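Local structure of DNA-binding protein (Silicibacter pomeroyi, 3EUS) at residues Gln21-Ala26 / Lys46-Glu51; Thr29-Ala34 / Lys39-Val44. The protein probably binds DNA through a five-helix domain of the XRE/Cro-C1 helix-turn-helix family. All blocks are in the same frame, centred on the assembly; numbering follows the deposited sequence.

Interactions 1 and 2 have centres about 9 Å apart and share helix 41-48. Interaction 1 ties the end of that helix to helix 10-25. Interaction 2, which falls between the two segments of interaction 1 in the sequence, packs the start of helix 41-48 on helix 30-36. Helices 30-36 and 41-48 form the helix-turn-helix, so interaction 2 sets the pairing inside the motif and interaction 1 fastens its second helix to helix 10-25, which comes before both. The two contacts meet where Gln30 reaches Glu48, and at Leu33, which packs on the aliphatic part of Arg23. Family membership suggests that this unit presents helix 41-48 to DNA.

Interaction 1: Gln21-Ala26 / Lys46-Glu51; sequences QARLDA and KVETRE
Arg23 and Glu48 form a buried salt bridge, and they alone make this contact between the two segments. Arg23 grips the carboxylate side-on, with one nitrogen to each oxygen. Arg23 NE reaches Glu48 OE2 at 2.7 Å, and this bond is nearly straight, with an angle of 178° at the hydrogen. OE2 lies in the guanidinium plane and is met on its syn side. The second bond, from Arg23 NH2 to Glu48 OE1, is 3.0 Å and more bent. Here OE1 uses its syn lone pair, but it sits tilted from the guanidinium plane. The guanidinium and carboxylate planes are 34° apart, which fits one straight bond and one bent one.

The Arg23 chain runs straight as far as CD and bends at chi3 (63°), which turns the NE and NH2 edge to the carboxylate. Glu48 comes from the last turn of helix 41-48, the second helix of the helix-turn-helix, and Arg23 from helix 10-25 before the motif. The pair thus bridges two helices that do not follow each other in the chain. Just beyond Glu48 the helix ends in a Schellman motif, with Arg50 at positive phi and Glu51 N bonded to Lys46 O at 2.8 Å. Both charged groups have further partners: Arg23 NH1 donates to Leu28 O, and Glu48 OE1 also accepts from Gln30 NE2.

Interaction 2: Thr29-Ala34 / Lys39-Val44; sequences TQADLA and KPQSFV
Val44 of segment 39-44 packs against one side of helix 30-36, where the two helices of the helix-turn-helix meet. Val44 CB lies 3.9 Å from Gln30 O. From there the two methyls part. Val44 CG1, anti to the backbone N (chi1 174°), meets the aliphatic part of Gln30, 3.6 Å from Gln30 CG. Val44 CG2 lies 3.7 Å from both Ala34 N and Gln30 O, so it sits against the helix backbone. Val44 CG2 also touches Ala34 CB at 3.8 Å and, more loosely, Leu33 CG. An alanine in place of Val44 would probably leave Gln30 CG and Ala34 CB without their methyl neighbours and open a gap between the two helices. Trp62 of helix 56-65 also touches Val44 and Leu33, so the pairing reaches into the core.

Gln30 lends only its carbon chain to Val44, while its amide turns to Glu48, farther along helix 41-48. Nearer the surface, Gln41 extends its side chain across Ala31, and Gln41 OE1 comes within 3.7 Å of Ala31 CB. A capping box starts helix 30-36: Asp32 N donates to Thr29 OG1, and Thr29 N donates to Asp32 OD2.

Ala34, near the end of helix 30-36, meets the residues that lead into helix 41-48. Ala34 CB lies 3.2 Å from Lys39 O, with Pro40 O also close by. Lys39 N donates to Ala34 O at 2.9 Å, nearly straight at the hydrogen (169°) but from above the carbonyl plane.

Interaction 1: Gln21-Ala26 / Lys46-Glu51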
ATOM      1  N   GLN A  21      -6.202  11.241   8.108  1.00 12.84           N
ATOM      2  CA  GLN A  21      -7.200  11.058   9.153  1.00 14.32           C
ATOM      3  C   GLN A  21      -6.721  10.042  10.212  1.00 15.04           C
ATOM      4  O   GLN A  21      -6.965  10.248  11.414  1.00 15.25           O
ATOM      5  CB  GLN A  21      -8.563  10.673   8.547  1.00 15.08           C
ATOM      6  CG  GLN A  21      -9.818  11.286   9.265  1.00 20.37           C
ATOM      7  CD  GLN A  21      -9.732  12.777   9.582  1.00 22.53           C
ATOM      8  OE1 GLN A  21      -9.659  13.644   8.678  1.00 22.59           O
ATOM      9  NE2 GLN A  21      -9.754  13.098  10.883  1.00 22.42           N
ATOM     10  N   ALA A  22      -5.976   9.006   9.787  1.00 14.88           N
ATOM     11  CA  ALA A  22      -5.333   8.117  10.753  1.00 13.91           C
ATOM     12  C   ALA A  22      -4.425   8.901  11.711  1.00 13.17           C
ATOM     13  O   ALA A  22      -4.432   8.676  12.932  1.00 14.95           O
ATOM     14  CB  ALA A  22      -4.573   6.929  10.049  1.00 12.74           C
ATOM     15  N   ARG A  23      -3.625   9.821  11.179  1.00 13.32           N
ATOM     16  CA  ARG A  23      -2.709  10.576  11.999  1.00 11.81           C
ATOM     17  C   ARG A  23      -3.460  11.462  12.967  1.00 13.49           C
ATOM     18  O   ARG A  23      -3.128  11.516  14.133  1.00 14.45           O
ATOM     19  CB  ARG A  23      -1.804  11.452  11.141  1.00 10.92           C
ATOM     20  CG  ARG A  23      -0.905  12.405  11.897  1.00 11.85           C
ATOM     21  CD  ARG A  23      -0.011  13.151  11.003  1.00 12.95           C
ATOM     22  NE  ARG A  23      -0.757  14.003  10.065  1.00 15.05           N
ATOM     23  CZ  ARG A  23      -1.376  15.159  10.383  1.00 18.30           C
ATOM     24  NH1 ARG A  23      -1.378  15.645  11.612  1.00 15.51           N
ATOM     25  NH2 ARG A  23      -2.006  15.830   9.440  1.00 17.67           N
ATOM     26  N   LEU A  24      -4.425  12.204  12.432  1.00 14.83           N
ATOM     27  CA  LEU A  24      -5.229  13.141  13.213  1.00 15.05           C
ATOM     28  C   LEU A  24      -6.032  12.367  14.243  1.00 16.32           C
ATOM     29  O   LEU A  24      -6.144  12.839  15.386  1.00 14.61           O
ATOM     30  CB  LEU A  24      -6.197  13.922  12.315  1.00 15.11           C
ATOM     31  CG  LEU A  24      -5.592  14.966  11.367  1.00 15.48           C
ATOM     32  CD1 LEU A  24      -6.637  15.527  10.404  1.00 14.88           C
ATOM     33  CD2 LEU A  24      -4.913  16.071  12.142  1.00 18.97           C
ATOM     34  N   ASP A  25      -6.568  11.197  13.858  1.00 17.06           N
ATOM     35  CA  ASP A  25      -7.282  10.318  14.834  1.00 18.08           C
ATOM     36  C   ASP A  25      -6.414   9.803  15.998  1.00 18.01           C
ATOM     37  O   ASP A  25      -6.944   9.562  17.088  1.00 18.47           O
ATOM     38  CB  ASP A  25      -7.943   9.119  14.160  1.00 18.11           C
ATOM     39  CG  ASP A  25      -9.154   9.504  13.278  1.00 20.10           C
ATOM     40  OD1 ASP A  25      -9.574  10.676  13.332  1.00 17.12           O
ATOM     41  OD2 ASP A  25      -9.637   8.617  12.505  1.00 20.19           O
ATOM     42  N   ALA A  26      -5.101   9.686  15.785  1.00 15.81           N
ATOM     43  CA  ALA A  26      -4.153   9.270  16.831  1.00 15.76           C
ATOM     44  C   ALA A  26      -3.648  10.438  17.644  1.00 14.92           C
ATOM     45  O   ALA A  26      -2.879  10.261  18.590  1.00 14.38           O
ATOM     46  CB  ALA A  26      -2.931   8.507  16.180  1.00 14.72           C
ATOM     47  N   LYS A  46       4.528  15.899   2.741  1.00 17.82           N
ATOM     48  CA  LYS A  46       4.563  15.589   1.329  1.00 19.09           C
ATOM     49  C   LYS A  46       3.681  14.415   0.963  1.00 18.05           C
ATOM     50  O   LYS A  46       2.964  14.459  -0.052  1.00 18.36           O
ATOM     51  CB  LYS A  46       5.979  15.368   0.824  1.00 18.69           C
ATOM     52  CG  LYS A  46       6.740  16.664   0.660  1.00 23.16           C
ATOM     53  CD  LYS A  46       8.213  16.411   0.321  1.00 26.48           C
ATOM     54  CE  LYS A  46       8.917  17.701  -0.077  1.00 29.98           C
ATOM     55  NZ  LYS A  46      10.183  17.451  -0.787  1.00 32.50           N
ATOM     56  N   VAL A  47       3.699  13.355   1.769  1.00 17.54           N
ATOM     57  CA  VAL A  47       2.815  12.249   1.482  1.00 16.80           C
ATOM     58  C   VAL A  47       1.337  12.681   1.504  1.00 17.02           C
ATOM     59  O   VAL A  47       0.541  12.278   0.643  1.00 18.57           O
ATOM     60  CB  VAL A  47       3.094  11.083   2.476  1.00 17.12           C
ATOM     61  CG1 VAL A  47       1.939  10.078   2.507  1.00 17.35           C
ATOM     62  CG2 VAL A  47       4.468  10.402   2.133  1.00 16.38           C
ATOM     63  N   GLU A  48       0.951  13.426   2.523  1.00 16.88           N
ATOM     64  CA  GLU A  48      -0.439  13.865   2.688  1.00 17.74           C
ATOM     65  C   GLU A  48      -0.994  14.786   1.591  1.00 19.24           C
ATOM     66  O   GLU A  48      -2.216  14.779   1.314  1.00 21.59           O
ATOM     67  CB  GLU A  48      -0.605  14.505   4.067  1.00 16.19           C
ATOM     68  CG  GLU A  48      -0.383  13.425   5.187  1.00 17.66           C
ATOM     69  CD  GLU A  48      -0.732  13.936   6.569  1.00 14.98           C
ATOM     70  OE1 GLU A  48      -0.898  15.149   6.695  1.00 12.58           O
ATOM     71  OE2 GLU A  48      -0.859  13.146   7.536  1.00 13.92           O
ATOM     72  N   THR A  49      -0.118  15.578   0.993  1.00 19.72           N
ATOM     73  CA  THR A  49      -0.491  16.516  -0.042  1.00 19.60           C
ATOM     74  C   THR A  49      -0.095  16.022  -1.441  1.00 19.34           C
ATOM     75  O   THR A  49      -0.053  16.807  -2.390  1.00 18.29           O
ATOM     76  CB  THR A  49       0.111  17.875   0.282  1.00 19.91           C
ATOM     77  OG1 THR A  49       1.537  17.794   0.331  1.00 21.21           O
ATOM     78  CG2 THR A  49      -0.395  18.328   1.634  1.00 22.52           C
ATOM     79  N   ARG A  50       0.201  14.722  -1.549  1.00 20.77           N
ATOM     80  CA  ARG A  50       0.359  14.024  -2.816  1.00 22.10           C
ATOM     81  C   ARG A  50       1.610  14.556  -3.547  1.00 24.06           C
ATOM     82  O   ARG A  50       1.635  14.724  -4.774  1.00 24.76           O
ATOM     83  CB  ARG A  50      -0.932  14.179  -3.644  1.00 22.43           C
ATOM     84  CG  ARG A  50      -2.138  13.545  -2.917  1.00 22.66           C
ATOM     85  CD  ARG A  50      -3.489  13.866  -3.464  1.00 21.09           C
ATOM     86  NE  ARG A  50      -3.757  15.274  -3.536  1.00 20.51           N
ATOM     87  CZ  ARG A  50      -3.676  16.013  -4.627  1.00 21.41           C
ATOM     88  NH1 ARG A  50      -3.429  15.441  -5.809  1.00 23.60           N
ATOM     89  NH2 ARG A  50      -3.882  17.313  -4.540  1.00 26.35           N
ATOM     90  N   GLU A  51       2.595  14.920  -2.743  1.00 25.52           N
ATOM     91  CA  GLU A  51       3.893  15.409  -3.201  1.00 26.55           C
ATOM     92  C   GLU A  51       4.989  14.328  -3.114  1.00 28.95           C
ATOM     93  O   GLU A  51       6.100  14.534  -3.641  1.00 29.36           O
ATOM     94  CB  GLU A  51       4.296  16.618  -2.383  1.00 27.31           C
ATOM     95  CG  GLU A  51       3.733  17.941  -2.952  1.00 27.71           C
ATOM     96  CD  GLU A  51       4.010  19.122  -2.069  1.00 31.07           C
ATOM     97  OE1 GLU A  51       5.080  19.145  -1.441  1.00 32.90           O
ATOM     98  OE2 GLU A  51       3.175  20.048  -2.009  1.00 31.72           O
TER

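Interaction 2: Thr29-Ala34 / Lys39-Val44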
ATOM      1  N   THR A  29       0.716  15.361  15.438  1.00 15.20           N
ATOM      2  CA  THR A  29       1.036  16.390  14.483  1.00 15.41           C
ATOM      3  C   THR A  29       1.820  15.713  13.376  1.00 16.40           C
ATOM      4  O   THR A  29       2.294  14.600  13.555  1.00 16.08           O
ATOM      5  CB  THR A  29       1.946  17.489  15.113  1.00 15.84           C
ATOM      6  OG1 THR A  29       3.180  16.909  15.529  1.00 15.43           O
ATOM      7  CG2 THR A  29       1.242  18.149  16.309  1.00 16.76           C
ATOM      8  N   GLN A  30       2.006  16.379  12.247  1.00 16.06           N
ATOM      9  CA  GLN A  30       2.902  15.819  11.249  1.00 16.37           C
ATOM     10  C   GLN A  30       4.321  15.508  11.813  1.00 16.67           C
ATOM     11  O   GLN A  30       4.878  14.444  11.525  1.00 16.58           O
ATOM     12  CB  GLN A  30       2.975  16.721  10.043  1.00 16.19           C
ATOM     13  CG  GLN A  30       1.640  16.830   9.285  1.00 16.82           C
ATOM     14  CD  GLN A  30       1.727  17.778   8.133  1.00 18.08           C
ATOM     15  OE1 GLN A  30       2.426  18.784   8.218  1.00 15.48           O
ATOM     16  NE2 GLN A  30       1.052  17.459   7.050  1.00 20.27           N
ATOM     17  N   ALA A  31       4.854  16.412  12.639  1.00 17.36           N
ATOM     18  CA  ALA A  31       6.155  16.222  13.285  1.00 17.98           C
ATOM     19  C   ALA A  31       6.216  14.967  14.164  1.00 17.32           C
ATOM     20  O   ALA A  31       7.224  14.246  14.131  1.00 16.88           O
ATOM     21  CB  ALA A  31       6.547  17.467  14.110  1.00 18.22           C
ATOM     22  N   ASP A  32       5.157  14.773  14.962  1.00 16.82           N
ATOM     23  CA  ASP A  32       5.027  13.661  15.923  1.00 17.17           C
ATOM     24  C   ASP A  32       5.055  12.326  15.179  1.00 16.02           C
ATOM     25  O   ASP A  32       5.752  11.381  15.577  1.00 16.98           O
ATOM     26  CB  ASP A  32       3.684  13.743  16.649  1.00 16.77           C
ATOM     27  CG  ASP A  32       3.601  14.847  17.699  1.00 19.81           C
ATOM     28  OD1 ASP A  32       4.649  15.282  18.260  1.00 16.59           O
ATOM     29  OD2 ASP A  32       2.426  15.211  18.006  1.00 19.11           O
ATOM     30  N   LEU A  33       4.305  12.278  14.073  1.00 16.01           N
ATOM     31  CA  LEU A  33       4.215  11.084  13.265  1.00 14.77           C
ATOM     32  C   LEU A  33       5.563  10.837  12.586  1.00 14.40           C
ATOM     33  O   LEU A  33       6.043   9.692  12.579  1.00 12.86           O
ATOM     34  CB  LEU A  33       3.061  11.132  12.242  1.00 15.27           C
ATOM     35  CG  LEU A  33       2.992   9.913  11.313  1.00  9.62           C
ATOM     36  CD1 LEU A  33       2.969   8.528  12.092  1.00 10.36           C
ATOM     37  CD2 LEU A  33       1.863  10.002  10.214  1.00 11.03           C
ATOM     38  N   ALA A  34       6.172  11.882  12.020  1.00 13.91           N
ATOM     39  CA  ALA A  34       7.455  11.714  11.343  1.00 14.82           C
ATOM     40  C   ALA A  34       8.509  11.178  12.333  1.00 14.64           C
ATOM     41  O   ALA A  34       9.293  10.306  11.986  1.00 15.95           O
ATOM     42  CB  ALA A  34       7.930  12.994  10.683  1.00 14.88           C
ATOM     43  N   LYS A  39      11.561   9.855  10.297  1.00 18.01           N
ATOM     44  CA  LYS A  39      11.497  10.668   9.093  1.00 17.48           C
ATOM     45  C   LYS A  39      11.480  12.111   9.454  1.00 17.15           C
ATOM     46  O   LYS A  39      11.111  12.483  10.594  1.00 13.82           O
ATOM     47  CB  LYS A  39      10.213  10.351   8.324  1.00 18.01           C
ATOM     48  CG  LYS A  39      10.218   8.994   7.688  1.00 18.58           C
ATOM     49  CD  LYS A  39      11.140   8.962   6.502  1.00 23.43           C
ATOM     50  CE  LYS A  39      10.933   7.722   5.650  1.00 25.86           C
ATOM     51  NZ  LYS A  39      11.408   7.911   4.237  1.00 30.96           N
ATOM     52  N   PRO A  40      11.838  12.981   8.467  1.00 17.74           N
ATOM     53  CA  PRO A  40      11.692  14.408   8.645  1.00 18.00           C
ATOM     54  C   PRO A  40      10.221  14.796   8.513  1.00 18.61           C
ATOM     55  O   PRO A  40       9.496  14.079   7.862  1.00 16.61           O
ATOM     56  CB  PRO A  40      12.495  15.004   7.483  1.00 18.12           C
ATOM     57  CG  PRO A  40      12.558  13.921   6.438  1.00 16.82           C
ATOM     58  CD  PRO A  40      12.363  12.608   7.137  1.00 18.02           C
ATOM     59  N   GLN A  41       9.801  15.884   9.139  1.00 19.39           N
ATOM     60  CA  GLN A  41       8.401  16.313   9.064  1.00 20.99           C
ATOM     61  C   GLN A  41       7.891  16.417   7.621  1.00 21.05           C
ATOM     62  O   GLN A  41       6.713  16.107   7.328  1.00 21.41           O
ATOM     63  CB  GLN A  41       8.234  17.621   9.816  1.00 21.59           C
ATOM     64  CG  GLN A  41       6.879  18.283   9.726  1.00 23.84           C
ATOM     65  CD  GLN A  41       6.801  19.632  10.444  1.00 29.25           C
ATOM     66  OE1 GLN A  41       7.449  19.861  11.476  1.00 33.75           O
ATOM     67  NE2 GLN A  41       5.992  20.533   9.897  1.00 33.10           N
ATOM     68  N   SER A  42       8.780  16.867   6.732  1.00 21.21           N
ATOM     69  CA  SER A  42       8.486  17.024   5.292  1.00 20.83           C
ATOM     70  C   SER A  42       8.006  15.749   4.619  1.00 20.21           C
ATOM     71  O   SER A  42       7.202  15.809   3.694  1.00 20.13           O
ATOM     72  CB  SER A  42       9.711  17.596   4.543  1.00 20.04           C
ATOM     73  OG  SER A  42      10.774  16.652   4.440  1.00 21.82           O
ATOM     74  N   PHE A  43       8.437  14.588   5.109  1.00 19.78           N
ATOM     75  CA  PHE A  43       7.940  13.327   4.592  1.00 18.13           C
ATOM     76  C   PHE A  43       6.441  13.174   4.770  1.00 17.56           C
ATOM     77  O   PHE A  43       5.733  12.882   3.797  1.00 15.21           O
ATOM     78  CB  PHE A  43       8.688  12.135   5.235  1.00 17.29           C
ATOM     79  CG  PHE A  43       8.100  10.786   4.898  1.00 17.96           C
ATOM     80  CD1 PHE A  43       8.398  10.163   3.699  1.00 23.08           C
ATOM     81  CD2 PHE A  43       7.279  10.129   5.790  1.00 17.40           C
ATOM     82  CE1 PHE A  43       7.883   8.910   3.398  1.00 24.41           C
ATOM     83  CE2 PHE A  43       6.754   8.850   5.495  1.00 14.77           C
ATOM     84  CZ  PHE A  43       7.029   8.249   4.303  1.00 20.40           C
ATOM     85  N   VAL A  44       5.972  13.420   5.994  1.00 17.21           N
ATOM     86  CA  VAL A  44       4.562  13.357   6.322  1.00 16.47           C
ATOM     87  C   VAL A  44       3.770  14.418   5.539  1.00 17.58           C
ATOM     88  O   VAL A  44       2.764  14.074   4.915  1.00 16.36           O
ATOM     89  CB  VAL A  44       4.320  13.466   7.815  1.00 16.48           C
ATOM     90  CG1 VAL A  44       2.776  13.550   8.160  1.00 13.09           C
ATOM     91  CG2 VAL A  44       4.964  12.240   8.513  1.00 16.91           C
TER